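Local atomic coordinates of actin-related protein 8 (Homo sapiens, PDB entry 4FO0), a protein that binds ATP, shows low basal ATPase activity without polymerizing, and is a proposed core subunit of the INO80 chromatin-remodelling complex. Residues F296-C301 with I336-S341; C309-H314 with H332-R337; E317-L322 with Y346-G351. All coordinates share one frame; numbering follows the deposited sequence.

Contact 1. Residues F296-C301 with I336-S341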
loop_
_atom_site.group_PDB
_atom_site.type_symbol
_atom_site.label_atom_id
_atom_site.label_comp_id
_atom_site.label_asym_id
_atom_site.label_seq_id
_atom_site.Cartn_x
_atom_site.Cartn_y
_atom_site.Cartn_z
ATOM N N PHE A 296 18.951 9.975 15.969
ATOM C CA PHE A 296 19.073 9.837 14.518
ATOM C C PHE A 296 20.003 10.888 13.918
ATOM O O PHE A 296 19.721 12.091 13.988
ATOM C CB PHE A 296 17.682 9.975 13.910
ATOM C CG PHE A 296 17.625 9.692 12.456
ATOM C CD1 PHE A 296 18.063 8.468 11.956
ATOM C CD2 PHE A 296 17.107 10.641 11.578
ATOM C CE1 PHE A 296 17.993 8.199 10.591
ATOM C CE2 PHE A 296 17.033 10.382 10.224
ATOM C CZ PHE A 296 17.473 9.155 9.726
ATOM N N PRO A 297 21.102 10.438 13.299
ATOM C CA PRO A 297 22.199 11.356 12.986
ATOM C C PRO A 297 21.881 12.315 11.839
ATOM O O PRO A 297 22.538 13.340 11.717
ATOM C CB PRO A 297 23.354 10.418 12.614
ATOM C CG PRO A 297 22.773 9.016 12.595
ATOM C CD PRO A 297 21.295 9.128 12.666
ATOM N N TYR A 298 20.896 11.992 11.008
ATOM C CA TYR A 298 20.491 12.910 9.948
ATOM C C TYR A 298 19.512 13.950 10.516
ATOM O O TYR A 298 18.295 13.795 10.450
ATOM C CB TYR A 298 19.887 12.139 8.771
ATOM C CG TYR A 298 19.373 13.001 7.640
ATOM C CD1 TYR A 298 19.932 14.247 7.372
ATOM C CD2 TYR A 298 18.310 12.577 6.850
ATOM C CE1 TYR A 298 19.448 15.040 6.341
ATOM C CE2 TYR A 298 17.828 13.361 5.819
ATOM C CZ TYR A 298 18.400 14.588 5.567
ATOM O OH TYR A 298 17.920 15.363 4.536
ATOM N N ARG A 299 20.012 15.048 10.989
ATOM C CA ARG A 299 19.216 15.900 11.790
ATOM C C ARG A 299 18.386 16.869 11.023
ATOM O O ARG A 299 17.529 17.473 11.567
ATOM C CB ARG A 299 20.090 16.663 12.738
ATOM C CG ARG A 299 20.575 15.864 13.907
ATOM C CD ARG A 299 22.069 15.956 14.013
ATOM N NE ARG A 299 22.638 14.847 14.760
ATOM C CZ ARG A 299 23.892 14.428 14.630
ATOM N NH1 ARG A 299 24.698 15.010 13.764
ATOM N NH2 ARG A 299 24.331 13.404 15.344
ATOM N N GLU A 300 18.621 17.035 9.752
ATOM C CA GLU A 300 17.833 17.980 9.008
ATOM C C GLU A 300 16.791 17.349 8.148
ATOM O O GLU A 300 16.308 17.948 7.253
ATOM C CB GLU A 300 18.726 18.830 8.151
ATOM C CG GLU A 300 19.986 18.124 7.763
ATOM C CD GLU A 300 21.120 18.483 8.664
ATOM O OE1 GLU A 300 21.834 17.565 9.125
ATOM O OE2 GLU A 300 21.256 19.692 8.897
ATOM N N CYS A 301 16.450 16.127 8.465
ATOM C CA CYS A 301 15.314 15.437 7.931
ATOM C C CYS A 301 14.011 16.132 8.202
ATOM O O CYS A 301 13.815 16.704 9.220
ATOM C CB CYS A 301 15.300 14.058 8.533
ATOM S SG CYS A 301 14.386 12.795 7.703
ATOM N N ILE A 336 22.985 8.168 2.360
ATOM C CA ILE A 336 22.091 9.132 1.743
ATOM C C ILE A 336 22.726 9.601 0.440
ATOM O O ILE A 336 23.866 10.027 0.424
ATOM C CB ILE A 336 21.806 10.342 2.626
ATOM C CG1 ILE A 336 21.358 9.907 4.029
ATOM C CG2 ILE A 336 20.740 11.202 1.960
ATOM C CD1 ILE A 336 20.911 11.082 4.928
ATOM N N ARG A 337 21.986 9.487 -0.653
ATOM C CA ARG A 337 22.443 9.950 -1.952
ATOM C C ARG A 337 21.395 10.876 -2.557
ATOM O O ARG A 337 20.780 10.565 -3.577
ATOM C CB ARG A 337 22.700 8.764 -2.878
ATOM C CG ARG A 337 23.748 7.809 -2.343
ATOM C CD ARG A 337 24.087 6.732 -3.361
ATOM N NE ARG A 337 25.371 6.094 -3.078
ATOM C CZ ARG A 337 26.529 6.467 -3.624
ATOM N NH1 ARG A 337 26.563 7.472 -4.486
ATOM N NH2 ARG A 337 27.654 5.835 -3.312
ATOM N N HIS A 338 21.195 12.024 -1.926
ATOM C CA HIS A 338 20.236 12.982 -2.440
ATOM C C HIS A 338 20.840 13.897 -3.473
ATOM O O HIS A 338 22.040 14.153 -3.468
ATOM C CB HIS A 338 19.653 13.796 -1.301
ATOM C CG HIS A 338 18.759 12.996 -0.412
ATOM N ND1 HIS A 338 18.223 13.495 0.756
ATOM C CD2 HIS A 338 18.304 11.725 -0.529
ATOM C CE1 HIS A 338 17.480 12.562 1.324
ATOM N NE2 HIS A 338 17.516 11.477 0.569
ATOM N N PRO A 339 20.004 14.405 -4.373
ATOM C CA PRO A 339 20.533 15.422 -5.285
ATOM C C PRO A 339 21.034 16.629 -4.475
ATOM O O PRO A 339 20.534 16.868 -3.374
ATOM C CB PRO A 339 19.314 15.794 -6.145
ATOM C CG PRO A 339 18.320 14.671 -5.935
ATOM C CD PRO A 339 18.556 14.196 -4.533
ATOM N N ASP A 340 22.022 17.361 -4.990
ATOM C CA ASP A 340 22.495 18.581 -4.325
ATOM C C ASP A 340 23.257 18.282 -3.028
ATOM O O ASP A 340 23.471 19.159 -2.189
ATOM C CB ASP A 340 21.326 19.535 -4.041
ATOM C CG ASP A 340 21.009 20.469 -5.218
ATOM O OD1 ASP A 340 21.616 20.315 -6.309
ATOM O OD2 ASP A 340 20.137 21.359 -5.044
ATOM N N SER A 341 23.653 17.029 -2.863
ATOM C CA SER A 341 24.487 16.642 -1.738
ATOM C C SER A 341 25.468 15.538 -2.139
ATOM O O SER A 341 25.391 14.984 -3.246
ATOM C CB SER A 341 23.637 16.218 -0.537
ATOM O OG SER A 341 22.615 15.329 -0.934
#

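Contact 2. Residues C309-H314 with H332-R337. With ATP (adenosine-5'-triphosphate), chain C.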
loop_
_atom_site.group_PDB
_atom_site.type_symbol
_atom_site.label_atom_id
_atom_site.label_comp_id
_atom_site.label_asym_id
_atom_site.label_seq_id
_atom_site.Cartn_x
_atom_site.Cartn_y
_atom_site.Cartn_z
ATOM N N CYS A 309 11.401 11.412 2.772
ATOM C CA CYS A 309 10.372 10.403 2.872
ATOM C C CYS A 309 10.765 9.105 2.205
ATOM O O CYS A 309 10.511 8.031 2.746
ATOM C CB CYS A 309 9.060 10.928 2.320
ATOM S SG CYS A 309 8.334 12.060 3.480
ATOM N N LEU A 310 11.390 9.194 1.039
ATOM C CA LEU A 310 11.901 7.987 0.389
ATOM C C LEU A 310 12.946 7.322 1.284
ATOM O O LEU A 310 13.005 6.096 1.390
ATOM C CB LEU A 310 12.490 8.305 -0.995
ATOM C CG LEU A 310 11.485 8.789 -2.040
ATOM C CD1 LEU A 310 12.203 9.226 -3.286
ATOM C CD2 LEU A 310 10.495 7.687 -2.375
ATOM N N LEU A 311 13.760 8.149 1.935
ATOM C CA LEU A 311 14.775 7.668 2.864
ATOM C C LEU A 311 14.154 6.926 4.047
ATOM O O LEU A 311 14.559 5.807 4.376
ATOM C CB LEU A 311 15.601 8.836 3.379
ATOM C CG LEU A 311 16.681 8.446 4.386
ATOM C CD1 LEU A 311 17.728 7.563 3.729
ATOM C CD2 LEU A 311 17.306 9.686 4.988
ATOM N N LEU A 312 13.167 7.552 4.684
ATOM C CA LEU A 312 12.474 6.940 5.809
ATOM C C LEU A 312 11.824 5.619 5.405
ATOM O O LEU A 312 12.017 4.605 6.085
ATOM C CB LEU A 312 11.465 7.914 6.418
ATOM C CG LEU A 312 12.153 9.192 6.938
ATOM C CD1 LEU A 312 11.166 10.230 7.485
ATOM C CD2 LEU A 312 13.225 8.850 7.976
ATOM N N GLN A 313 11.093 5.605 4.288
ATOM C CA GLN A 313 10.545 4.340 3.813
ATOM C C GLN A 313 11.663 3.324 3.716
ATOM O O GLN A 313 11.516 2.177 4.148
ATOM C CB GLN A 313 9.857 4.467 2.454
ATOM C CG GLN A 313 8.630 5.321 2.463
ATOM C CD GLN A 313 7.356 4.515 2.372
ATOM O OE1 GLN A 313 6.628 4.358 3.364
ATOM N NE2 GLN A 313 7.061 4.011 1.171
ATOM N N HIS A 314 12.794 3.751 3.164
ATOM C CA HIS A 314 13.868 2.812 2.887
ATOM C C HIS A 314 14.463 2.265 4.177
ATOM O O HIS A 314 14.692 1.062 4.302
ATOM C CB HIS A 314 14.953 3.451 2.026
ATOM C CG HIS A 314 16.179 2.603 1.897
ATOM N ND1 HIS A 314 16.186 1.405 1.214
ATOM C CD2 HIS A 314 17.428 2.763 2.397
ATOM C CE1 HIS A 314 17.392 0.869 1.286
ATOM N NE2 HIS A 314 18.162 1.667 2.004
ATOM N N HIS A 332 24.497 -0.233 12.986
ATOM C CA HIS A 332 23.998 -0.184 11.615
ATOM C C HIS A 332 24.627 0.963 10.830
ATOM O O HIS A 332 25.184 1.913 11.395
ATOM C CB HIS A 332 22.481 0.003 11.608
ATOM C CG HIS A 332 21.726 -1.085 12.304
ATOM N ND1 HIS A 332 21.482 -2.310 11.720
ATOM C CD2 HIS A 332 21.146 -1.127 13.528
ATOM C CE1 HIS A 332 20.787 -3.062 12.557
ATOM N NE2 HIS A 332 20.573 -2.368 13.661
ATOM N N GLU A 333 24.530 0.889 9.515
ATOM C CA GLU A 333 24.918 2.041 8.726
ATOM C C GLU A 333 23.943 2.202 7.587
ATOM O O GLU A 333 23.331 1.232 7.140
ATOM C CB GLU A 333 26.335 1.887 8.195
ATOM C CG GLU A 333 26.487 0.796 7.155
ATOM C CD GLU A 333 27.946 0.513 6.828
ATOM O OE1 GLU A 333 28.199 -0.233 5.846
ATOM O OE2 GLU A 333 28.831 1.037 7.559
ATOM N N PHE A 334 23.784 3.436 7.131
ATOM C CA PHE A 334 22.948 3.686 5.974
ATOM C C PHE A 334 23.527 4.810 5.137
ATOM O O PHE A 334 24.317 5.623 5.632
ATOM C CB PHE A 334 21.510 4.001 6.407
ATOM C CG PHE A 334 21.354 5.299 7.166
ATOM C CD1 PHE A 334 21.548 5.349 8.536
ATOM C CD2 PHE A 334 20.976 6.463 6.510
ATOM C CE1 PHE A 334 21.391 6.549 9.244
ATOM C CE2 PHE A 334 20.811 7.666 7.209
ATOM C CZ PHE A 334 21.009 7.707 8.578
ATOM N N GLN A 335 23.127 4.849 3.871
ATOM C CA GLN A 335 23.571 5.890 2.945
ATOM C C GLN A 335 22.528 6.977 2.716
ATOM O O GLN A 335 21.330 6.748 2.850
ATOM C CB GLN A 335 23.915 5.272 1.595
ATOM C CG GLN A 335 25.060 4.285 1.633
ATOM C CD GLN A 335 25.501 3.872 0.242
ATOM O OE1 GLN A 335 25.039 4.422 -0.761
ATOM N NE2 GLN A 335 26.401 2.901 0.173
ATOM N N ILE A 336 22.985 8.168 2.360
ATOM C CA ILE A 336 22.091 9.132 1.743
ATOM C C ILE A 336 22.726 9.601 0.440
ATOM O O ILE A 336 23.866 10.027 0.424
ATOM C CB ILE A 336 21.806 10.342 2.626
ATOM C CG1 ILE A 336 21.358 9.907 4.029
ATOM C CG2 ILE A 336 20.740 11.202 1.960
ATOM C CD1 ILE A 336 20.911 11.082 4.928
ATOM N N ARG A 337 21.986 9.487 -0.653
ATOM C CA ARG A 337 22.443 9.950 -1.952
ATOM C C ARG A 337 21.395 10.876 -2.557
ATOM O O ARG A 337 20.780 10.565 -3.577
ATOM C CB ARG A 337 22.700 8.764 -2.878
ATOM C CG ARG A 337 23.748 7.809 -2.343
ATOM C CD ARG A 337 24.087 6.732 -3.361
ATOM N NE ARG A 337 25.371 6.094 -3.078
ATOM C CZ ARG A 337 26.529 6.467 -3.624
ATOM N NH1 ARG A 337 26.563 7.472 -4.486
ATOM N NH2 ARG A 337 27.654 5.835 -3.312
HETATM P PG ATP C . -2.435 1.301 -0.595
HETATM O O1G ATP C . -2.704 -0.163 -0.814
HETATM O O2G ATP C . -3.198 2.238 -1.499
HETATM O O3G ATP C . -2.422 1.751 0.850
HETATM P PB ATP C . -0.099 0.726 -2.225
HETATM O O1B ATP C . 0.689 1.819 -2.896
HETATM O O2B ATP C . -0.924 -0.297 -2.991
HETATM O O3B ATP C . -0.914 1.480 -1.062
HETATM P PA ATP C . 1.865 -1.257 -1.629
HETATM O O1A ATP C . 2.719 -0.803 -2.785
HETATM O O2A ATP C . 1.117 -2.566 -1.658
HETATM O O3A ATP C . 0.899 -0.047 -1.233
HETATM O "O5'" ATP C . 2.803 -1.265 -0.338
HETATM C "C5'" ATP C . 3.590 -0.109 -0.098
HETATM C "C4'" ATP C . 4.172 -0.214 1.290
HETATM O "O4'" ATP C . 4.940 -1.407 1.342
HETATM C "C3'" ATP C . 5.117 0.928 1.623
HETATM O "O3'" ATP C . 4.781 1.471 2.905
HETATM C "C2'" ATP C . 6.478 0.278 1.671
HETATM O "O2'" ATP C . 7.352 0.887 2.609
HETATM C "C1'" ATP C . 6.104 -1.117 2.105
HETATM N N9 ATP C . 7.214 -2.053 1.875
HETATM C C8 ATP C . 7.719 -2.408 0.686
HETATM N N7 ATP C . 8.743 -3.281 0.844
HETATM C C5 ATP C . 8.894 -3.490 2.157
HETATM C C6 ATP C . 9.798 -4.288 2.999
HETATM N N6 ATP C . 10.754 -5.058 2.420
HETATM N N1 ATP C . 9.625 -4.219 4.346
HETATM C C2 ATP C . 8.675 -3.453 4.916
HETATM N N3 ATP C . 7.823 -2.690 4.199
HETATM C C4 ATP C . 7.884 -2.672 2.842
HETATM O O HOH W 1 21.192 2.327 2.951
#

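Contact 3. Residues E317-L322 with Y346-G351. With ATP (adenosine-5'-triphosphate), chain C.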
loop_
_atom_site.group_PDB
_atom_site.type_symbol
_atom_site.label_atom_id
_atom_site.label_comp_id
_atom_site.label_asym_id
_atom_site.label_seq_id
_atom_site.Cartn_x
_atom_site.Cartn_y
_atom_site.Cartn_z
ATOM N N GLU A 317 12.363 -0.289 5.720
ATOM C CA GLU A 317 12.369 -1.573 5.024
ATOM C C GLU A 317 13.641 -2.340 5.260
ATOM O O GLU A 317 13.675 -3.569 5.119
ATOM C CB GLU A 317 12.167 -1.390 3.545
ATOM C CG GLU A 317 10.841 -0.796 3.204
ATOM C CD GLU A 317 10.868 -0.116 1.861
ATOM O OE1 GLU A 317 11.972 -0.011 1.274
ATOM O OE2 GLU A 317 9.789 0.320 1.405
ATOM N N THR A 318 14.677 -1.611 5.647
ATOM C CA THR A 318 15.985 -2.205 5.902
ATOM C C THR A 318 16.140 -2.691 7.342
ATOM O O THR A 318 16.667 -3.775 7.588
ATOM C CB THR A 318 17.092 -1.208 5.568
ATOM O OG1 THR A 318 17.048 -0.943 4.166
ATOM C CG2 THR A 318 18.436 -1.760 5.915
ATOM N N PHE A 319 15.647 -1.900 8.283
ATOM C CA PHE A 319 15.888 -2.154 9.696
ATOM C C PHE A 319 14.759 -2.809 10.487
ATOM O O PHE A 319 15.009 -3.660 11.332
ATOM C CB PHE A 319 16.273 -0.855 10.364
ATOM C CG PHE A 319 17.547 -0.300 9.854
ATOM C CD1 PHE A 319 18.494 -1.143 9.305
ATOM C CD2 PHE A 319 17.807 1.057 9.915
ATOM C CE1 PHE A 319 19.679 -0.649 8.826
ATOM C CE2 PHE A 319 18.994 1.559 9.447
ATOM C CZ PHE A 319 19.929 0.702 8.895
ATOM N N CYS A 320 13.528 -2.394 10.230
ATOM C CA CYS A 320 12.380 -2.897 10.968
ATOM C C CYS A 320 12.173 -4.403 10.788
ATOM O O CYS A 320 12.395 -4.958 9.709
ATOM C CB CYS A 320 11.131 -2.097 10.587
ATOM S SG CYS A 320 11.227 -0.388 11.224
ATOM N N HIS A 321 11.765 -5.066 11.864
ATOM C CA HIS A 321 11.542 -6.513 11.837
ATOM C C HIS A 321 10.460 -6.843 12.851
ATOM O O HIS A 321 10.169 -6.023 13.725
ATOM C CB HIS A 321 12.833 -7.264 12.189
ATOM C CG HIS A 321 13.323 -6.994 13.582
ATOM N ND1 HIS A 321 12.930 -7.747 14.668
ATOM C CD2 HIS A 321 14.151 -6.037 14.067
ATOM C CE1 HIS A 321 13.501 -7.269 15.760
ATOM N NE2 HIS A 321 14.250 -6.237 15.423
ATOM N N LEU A 322 9.863 -8.027 12.734
ATOM C CA LEU A 322 8.937 -8.533 13.756
ATOM C C LEU A 322 9.461 -9.828 14.384
ATOM O O LEU A 322 8.723 -10.800 14.560
ATOM C CB LEU A 322 7.547 -8.755 13.174
ATOM C CG LEU A 322 6.762 -7.497 12.820
ATOM C CD1 LEU A 322 5.586 -7.839 11.911
ATOM C CD2 LEU A 322 6.278 -6.818 14.080
ATOM N N TYR A 346 26.341 6.906 6.973
ATOM C CA TYR A 346 26.106 7.121 8.398
ATOM C C TYR A 346 26.226 5.836 9.224
ATOM O O TYR A 346 25.629 4.805 8.887
ATOM C CB TYR A 346 24.696 7.659 8.612
ATOM C CG TYR A 346 24.506 9.121 8.299
ATOM C CD1 TYR A 346 24.638 10.081 9.298
ATOM C CD2 TYR A 346 24.146 9.542 7.023
ATOM C CE1 TYR A 346 24.445 11.420 9.036
ATOM C CE2 TYR A 346 23.957 10.895 6.743
ATOM C CZ TYR A 346 24.111 11.825 7.754
ATOM O OH TYR A 346 23.925 13.166 7.504
ATOM N N GLN A 347 26.989 5.906 10.310
ATOM C CA GLN A 347 26.934 4.880 11.353
ATOM C C GLN A 347 25.839 5.230 12.345
ATOM O O GLN A 347 25.687 6.391 12.742
ATOM C CB GLN A 347 28.246 4.808 12.138
ATOM C CG GLN A 347 29.485 4.640 11.302
ATOM C CD GLN A 347 29.407 3.427 10.410
ATOM O OE1 GLN A 347 29.121 2.317 10.864
ATOM N NE2 GLN A 347 29.652 3.631 9.122
ATOM N N PHE A 348 25.061 4.245 12.762
ATOM C CA PHE A 348 24.374 4.448 14.029
ATOM C C PHE A 348 23.811 3.225 14.691
ATOM O O PHE A 348 23.732 2.144 14.098
ATOM C CB PHE A 348 23.364 5.588 13.981
ATOM C CG PHE A 348 22.003 5.178 13.569
ATOM C CD1 PHE A 348 20.889 5.772 14.165
ATOM C CD2 PHE A 348 21.821 4.245 12.564
ATOM C CE1 PHE A 348 19.615 5.422 13.781
ATOM C CE2 PHE A 348 20.545 3.877 12.173
ATOM C CZ PHE A 348 19.442 4.469 12.781
ATOM N N ARG A 349 23.460 3.408 15.955
ATOM C CA ARG A 349 23.102 2.287 16.807
ATOM C C ARG A 349 21.599 2.246 17.059
ATOM O O ARG A 349 21.005 3.250 17.437
ATOM C CB ARG A 349 23.863 2.409 18.109
ATOM C CG ARG A 349 24.189 1.105 18.747
ATOM C CD ARG A 349 25.166 1.344 19.869
ATOM N NE ARG A 349 26.523 1.027 19.447
ATOM C CZ ARG A 349 27.598 1.279 20.181
ATOM N NH1 ARG A 349 27.461 1.869 21.362
ATOM N NH2 ARG A 349 28.803 0.953 19.733
ATOM N N LEU A 350 20.984 1.092 16.814
ATOM C CA LEU A 350 19.546 0.943 17.021
ATOM C C LEU A 350 19.193 -0.207 17.930
ATOM O O LEU A 350 19.819 -1.276 17.886
ATOM C CB LEU A 350 18.827 0.743 15.692
ATOM C CG LEU A 350 18.339 2.053 15.097
ATOM C CD1 LEU A 350 17.472 1.794 13.888
ATOM C CD2 LEU A 350 17.608 2.844 16.170
ATOM N N GLY A 351 18.149 0.006 18.721
ATOM C CA GLY A 351 17.618 -1.043 19.574
ATOM C C GLY A 351 16.218 -1.511 19.228
ATOM O O GLY A 351 15.962 -2.108 18.178
HETATM P PG ATP C . -2.435 1.301 -0.595
HETATM O O1G ATP C . -2.704 -0.163 -0.814
HETATM O O2G ATP C . -3.198 2.238 -1.499
HETATM O O3G ATP C . -2.422 1.751 0.850
HETATM P PB ATP C . -0.099 0.726 -2.225
HETATM O O1B ATP C . 0.689 1.819 -2.896
HETATM O O2B ATP C . -0.924 -0.297 -2.991
HETATM O O3B ATP C . -0.914 1.480 -1.062
HETATM P PA ATP C . 1.865 -1.257 -1.629
HETATM O O1A ATP C . 2.719 -0.803 -2.785
HETATM O O2A ATP C . 1.117 -2.566 -1.658
HETATM O O3A ATP C . 0.899 -0.047 -1.233
HETATM O "O5'" ATP C . 2.803 -1.265 -0.338
HETATM C "C5'" ATP C . 3.590 -0.109 -0.098
HETATM C "C4'" ATP C . 4.172 -0.214 1.290
HETATM O "O4'" ATP C . 4.940 -1.407 1.342
HETATM C "C3'" ATP C . 5.117 0.928 1.623
HETATM O "O3'" ATP C . 4.781 1.471 2.905
HETATM C "C2'" ATP C . 6.478 0.278 1.671
HETATM O "O2'" ATP C . 7.352 0.887 2.609
HETATM C "C1'" ATP C . 6.104 -1.117 2.105
HETATM N N9 ATP C . 7.214 -2.053 1.875
HETATM C C8 ATP C . 7.719 -2.408 0.686
HETATM N N7 ATP C . 8.743 -3.281 0.844
HETATM C C5 ATP C . 8.894 -3.490 2.157
HETATM C C6 ATP C . 9.798 -4.288 2.999
HETATM N N6 ATP C . 10.754 -5.058 2.420
HETATM N N1 ATP C . 9.625 -4.219 4.346
HETATM C C2 ATP C . 8.675 -3.453 4.916
HETATM N N3 ATP C . 7.823 -2.690 4.199
HETATM C C4 ATP C . 7.884 -2.672 2.842
HETATM O O HOH W 2 15.564 -5.016 17.556
#

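Contact 1. Residues F296-C301 with I336-S341
The carbonyl oxygen of His-338, the residue whose ring edge approaches Tyr-298 OH, is gripped within its own loop: Ser-341 OG bonds to His-338 O at 2.9 Å, coming from above the carbonyl plane, and Ser-341 N adds a weak backbone bond. Ser-121 OG supplies a further bond to the same oxygen. Across the contact everything is apolar or nearly so. Ile-336 sets its terminal methyl over one face of the Tyr-298 ring as a CH-pi contact, CD1 lying 3.8 Å from the ring centroid and nearest to Tyr-298 CD2 at 3.6 Å. The two side chains meet at about a right angle. With CG anti to the backbone N (chi1 177°), the ring is carried toward the strand and turns one face to this methyl, while the backbone N of Cys-301 lies over the centre of the opposite face. Tyr-298 OH is 4.2 Å from His-338 ND1, too far to bond; it is hydrogen-bonded instead to Asp-308 of helix 306-319 and to a bound glycerol. The His-338 ring in turn carries Ile-336 CG2 over its centre. The type II turn from His-338 to Ser-341 belongs to the beta-hairpin connection between antiparallel strands 330-336 and 343-350.

Contact 2. Residues C309-H314 with H332-R337
One leucine does nearly all the direct touching here: Leu-311 sends its two methyls to different kinds of partner on the strand. CD1 comes up against the backbone, 3.8 Å from the carbonyl oxygen of Gln-335, and also lies 4.4 Å from Phe-334 CD2, meeting that ring obliquely. CD2 packs on the end of Ile-336, 3.9 Å from its CD1, the same methyl that covers Tyr-298, and the two side chains cross at about a right angle. With CG anti to the backbone N (chi1 179°), the fork of Leu-311 points from the helix toward the strand.

The polar connection is indirect. A water lies in the plane of the His-314 imidazole, at its edge, 3.2 Å from NE2, and accepts a weak bond from Gln-335 N at 3.3 Å. Beyond the leucine, Gln-335 turns its amide along its own segment to Arg-337: Arg-337 NE donates to Gln-335 OE1 at 2.9 Å, in the guanidinium plane, while Arg-337 NH1 bonds to Ser-121 O.

Helix 309-314 and strand 332-336 run nearly antiparallel, their axes 10.3 Å apart at an angle of 156°. The helical segment belongs to helix 306-319, which also contributes Gln-313 to the ATP pocket; the strand lies at an edge of a three-stranded antiparallel sheet, hydrogen-bonded to strand 343-350, where the rings of Phe-334 and Tyr-346 meet with their planes about 10° apart.

Contact 3. Residues E317-L322 with Y346-G351
Phe-319, against Phe-348 and Leu-350, joins the C-terminal end of helix 306-319 to the central strand of a three-stranded antiparallel sheet, in a protein of the actin fold whose ATP lies beside the same helix end.

The apolar part rests on these three buried side chains. Phe-319 brings CE2 to the edge of the Phe-348 ring, in that ring's plane, at 3.9 Å from Phe-348 CE2; the side chains are slanted against each other, and the rings meet at these two CE2 atoms. Phe-348 has its CG between the backbone N and the carbonyl carbon (chi1 90°), which brings the ring end in to this meeting point. On the neighbouring atom of the same ring, Phe-319 CD2, Leu-350 places CD1 at 4.1 Å, its side chain crossing at about a right angle. Phe-287 of helix 280-293 packs on both Phe-319 and Leu-350.

The ligand contact is made from the last turn of the helix. Glu-317 lays its aliphatic part over a face of the adenine, CG being 3.5 Å from ATP C5, and its extended chain then delivers the carboxylate to the ribose, where ATP O2' donates to Glu-317 OE2 at 2.8 Å. An alanine here would remove both the carboxylate and CG, and would probably leave the ribose hydroxyl without this acceptor and that adenine face less well covered.

Water makes the polar bridge between the two segments. Beyond the helix end, His-321 has its ring fixed on one side by a bond between ND1 and the backbone N of Asp-323. On the other, a water in the imidazole plane lies 2.8 Å from His-321 NE2 and 3.0 Å from Gly-351 O.

Contacts 2 and 3 are buried and use one helix, 306-319, against adjacent strands of one sheet; contact 1 is only partly buried, at the loop end of those strands. Contacts 1 and 2 share Ile-336 and meet directly, Tyr-298 CD2 lying 3.6 Å from Leu-311 CD2. Contact 3 joins contact 2 through the strand pairing, with a probable hydrogen bond between Phe-348 N and His-332 O. The chemistry follows position: turn bonds beside a CH-pi contact in the first, a forked leucine and weak water bridge in the second, two phenylalanines and a leucine with a water bridge in the third. Both helix contacts border the ATP pocket, but only contact 3 bonds the nucleotide, through Glu-317.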